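Local coordinates for protein oxygen-independent coproporphyrinogen III oxidase (Escherichia coli, PDB 1OLT) that catalyses the oxygen-independent oxidative decarboxylation of two propionate groups of coproporphyrinogen III, giving protoporphyrinogen IX in haem biosynthesis, with a [4Fe-4S] cluster and S-adenosylmethionine, at residues A[392-396]-A[397-401]. Residues are numbered along the deposited sequence; the frame is centred on the assembly and turned at random.
Unlike the reference sequence in segment 392-396: L395 (reference His).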
ATOM      1  N   TRP A 392      22.874  -0.733 -15.967  1.00 19.59           N
ATOM      2  CA  TRP A 392      23.668  -1.601 -15.090  1.00 19.78           C
ATOM      3  C   TRP A 392      24.840  -2.344 -15.774  1.00 20.08           C
ATOM      4  O   TRP A 392      25.477  -3.179 -15.146  1.00 20.19           O
ATOM      5  CB  TRP A 392      22.750  -2.620 -14.426  1.00 19.98           C
ATOM      6  CG  TRP A 392      21.736  -2.007 -13.510  1.00 19.87           C
ATOM      7  CD1 TRP A 392      20.389  -1.930 -13.716  1.00 18.33           C
ATOM      8  CD2 TRP A 392      21.985  -1.391 -12.233  1.00 20.47           C
ATOM      9  NE1 TRP A 392      19.785  -1.311 -12.650  1.00 18.67           N
ATOM     10  CE2 TRP A 392      20.740  -0.967 -11.723  1.00 19.39           C
ATOM     11  CE3 TRP A 392      23.137  -1.170 -11.458  1.00 20.87           C
ATOM     12  CZ2 TRP A 392      20.611  -0.313 -10.481  1.00 19.92           C
ATOM     13  CZ3 TRP A 392      23.010  -0.519 -10.225  1.00 20.42           C
ATOM     14  CH2 TRP A 392      21.749  -0.104  -9.750  1.00 20.21           C
ATOM     15  N   ASP A 393      25.112  -2.034 -17.041  1.00 20.31           N
ATOM     16  CA  ASP A 393      26.252  -2.606 -17.797  1.00 20.35           C
ATOM     17  C   ASP A 393      26.286  -4.148 -17.684  1.00 20.12           C
ATOM     18  O   ASP A 393      27.295  -4.760 -17.273  1.00 20.07           O
ATOM     19  CB  ASP A 393      27.592  -1.961 -17.355  1.00 20.24           C
ATOM     20  CG  ASP A 393      28.730  -2.181 -18.377  1.00 21.88           C
ATOM     21  OD1 ASP A 393      29.254  -3.311 -18.496  1.00 21.74           O
ATOM     22  OD2 ASP A 393      29.173  -1.273 -19.118  1.00 24.14           O
ATOM     23  N   LEU A 394      25.172  -4.775 -18.040  1.00 19.54           N
ATOM     24  CA  LEU A 394      25.108  -6.238 -18.059  1.00 19.13           C
ATOM     25  C   LEU A 394      24.452  -6.760 -19.334  1.00 18.52           C
ATOM     26  O   LEU A 394      23.825  -5.994 -20.072  1.00 18.32           O
ATOM     27  CB  LEU A 394      24.405  -6.745 -16.768  1.00 19.31           C
ATOM     28  CG  LEU A 394      22.875  -6.923 -16.514  1.00 19.84           C
ATOM     29  CD1 LEU A 394      22.527  -6.247 -15.236  1.00 20.72           C
ATOM     30  CD2 LEU A 394      21.906  -6.474 -17.607  1.00 19.90           C
ATOM     31  N   LEU A 395      24.634  -8.052 -19.609  1.00 17.78           N
ATOM     32  CA  LEU A 395      23.873  -8.739 -20.662  1.00 17.35           C
ATOM     33  C   LEU A 395      22.863  -9.639 -19.967  1.00 16.98           C
ATOM     34  O   LEU A 395      23.237 -10.542 -19.240  1.00 16.35           O
ATOM     35  CB  LEU A 395      24.779  -9.561 -21.606  1.00 17.47           C
ATOM     36  CG  LEU A 395      24.048  -9.980 -22.904  1.00 18.28           C
ATOM     37  CD1 LEU A 395      24.191  -8.909 -24.019  1.00 18.25           C
ATOM     38  CD2 LEU A 395      24.477 -11.370 -23.416  1.00 19.59           C
ATOM     39  N   PHE A 396      21.582  -9.362 -20.187  1.00 17.26           N
ATOM     40  CA  PHE A 396      20.497  -9.985 -19.466  1.00 16.98           C
ATOM     41  C   PHE A 396      20.514 -11.485 -19.403  1.00 18.65           C
ATOM     42  O   PHE A 396      20.299 -12.047 -18.304  1.00 18.91           O
ATOM     43  CB  PHE A 396      19.169  -9.596 -20.070  1.00 16.83           C
ATOM     44  CG  PHE A 396      18.051  -9.641 -19.079  1.00 13.82           C
ATOM     45  CD1 PHE A 396      17.738  -8.523 -18.346  1.00 13.74           C
ATOM     46  CD2 PHE A 396      17.339 -10.814 -18.861  1.00 13.16           C
ATOM     47  CE1 PHE A 396      16.720  -8.551 -17.411  1.00 11.05           C
ATOM     48  CE2 PHE A 396      16.294 -10.866 -17.922  1.00 11.61           C
ATOM     49  CZ  PHE A 396      15.985  -9.727 -17.202  1.00 10.24           C
ATOM     50  N   ALA A 397      20.743 -12.140 -20.548  1.00 19.37           N
ATOM     51  CA  ALA A 397      20.643 -13.582 -20.577  1.00 21.01           C
ATOM     52  C   ALA A 397      21.576 -14.231 -19.501  1.00 22.11           C
ATOM     53  O   ALA A 397      21.329 -15.372 -19.075  1.00 23.63           O
ATOM     54  CB  ALA A 397      20.998 -14.088 -22.147  1.00 20.57           C
ATOM     55  N   ASP A 398      22.647 -13.515 -19.114  0.70 22.70           N
ATOM     56  CA  ASP A 398      23.771 -14.153 -18.390  0.70 22.27           C
ATOM     57  C   ASP A 398      23.541 -13.894 -16.989  0.70 21.56           C
ATOM     58  O   ASP A 398      23.425 -14.777 -16.170  0.70 22.40           O
ATOM     59  CB  ASP A 398      25.132 -13.557 -18.803  0.70 23.11           C
ATOM     60  CG  ASP A 398      25.413 -13.798 -20.233  0.70 22.77           C
ATOM     61  OD1 ASP A 398      24.466 -14.290 -20.933  0.70 26.81           O
ATOM     62  OD2 ASP A 398      26.533 -13.545 -20.741  0.70 28.15           O
ATOM     63  N   TYR A 399      23.444 -12.617 -16.714  1.00 19.96           N
ATOM     64  CA  TYR A 399      23.230 -12.180 -15.409  1.00 18.02           C
ATOM     65  C   TYR A 399      21.985 -12.873 -14.800  1.00 16.25           C
ATOM     66  O   TYR A 399      21.982 -13.224 -13.629  1.00 14.59           O
ATOM     67  CB  TYR A 399      23.036 -10.705 -15.428  1.00 17.57           C
ATOM     68  CG  TYR A 399      23.185 -10.156 -14.076  1.00 16.07           C
ATOM     69  CD1 TYR A 399      22.084 -10.067 -13.222  1.00 16.16           C
ATOM     70  CD2 TYR A 399      24.421  -9.727 -13.604  1.00 16.57           C
ATOM     71  CE1 TYR A 399      22.217  -9.545 -11.934  1.00 16.10           C
ATOM     72  CE2 TYR A 399      24.551  -9.190 -12.302  1.00 17.60           C
ATOM     73  CZ  TYR A 399      23.452  -9.109 -11.487  1.00 16.75           C
ATOM     74  OH  TYR A 399      23.581  -8.584 -10.212  1.00 19.68           O
ATOM     75  N   PHE A 400      20.989 -13.131 -15.651  1.00 14.84           N
ATOM     76  CA  PHE A 400      19.757 -13.789 -15.267  1.00 13.87           C
ATOM     77  C   PHE A 400      19.523 -15.209 -15.839  1.00 12.94           C
ATOM     78  O   PHE A 400      18.378 -15.660 -15.853  1.00 11.64           O
ATOM     79  CB  PHE A 400      18.581 -12.892 -15.678  1.00 13.89           C
ATOM     80  CG  PHE A 400      18.563 -11.599 -14.975  1.00 14.10           C
ATOM     81  CD1 PHE A 400      18.265 -11.559 -13.634  1.00 14.90           C
ATOM     82  CD2 PHE A 400      18.855 -10.422 -15.638  1.00 14.94           C
ATOM     83  CE1 PHE A 400      18.224 -10.323 -12.924  1.00 16.65           C
ATOM     84  CE2 PHE A 400      18.811  -9.169 -14.940  1.00 16.00           C
ATOM     85  CZ  PHE A 400      18.503  -9.135 -13.595  1.00 14.37           C
ATOM     86  N   ALA A 401      20.571 -15.910 -16.260  1.00 12.69           N
ATOM     87  CA  ALA A 401      20.399 -17.252 -16.807  1.00 13.21           C
ATOM     88  C   ALA A 401      19.521 -18.131 -15.884  1.00 13.60           C
ATOM     89  O   ALA A 401      18.543 -18.719 -16.324  1.00 13.63           O
ATOM     90  CB  ALA A 401      21.776 -17.917 -17.023  1.00 13.42           C
TER
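F396, the first residue of the short helix 396-399, and F400, just past its end, overlap their rings in the HemN C-terminal domain, far from the cluster. CD2 of F400 lies over the centre of the F396 ring, 3.2 Å above its plane, and the two planes are inclined by 35°, an oblique pair with centroids 4.2 Å apart. The F396 ring reaches this place with CG anti to the backbone N (chi1 -153°), and CG of F400, anti to its carbonyl carbon, turns the F400 ring back over it. Both residues are buried; F396 also stacks on Y385, and F400 meets F440 edge-to-face and touches I369 of helix 365-380. L395, the N-cap residue, starts the helix: its O accepts from both D398 N (3.0 Å) and Y399 N (3.3 Å). F400 N bonds to F396 O at 2.9 Å, closing the next turn. Before the helix, D393 is the C-prime residue of the Schellman motif ending helix 385-391. A hydrogen bond from Y399 OH to D366 holds the polar end of Y399. The side chains of L394 and Y399 cross at about a right angle, and L394 CD1 makes a CH-pi contact over the Y399 ring, offset toward the rim, 4.3 Å from its centroid.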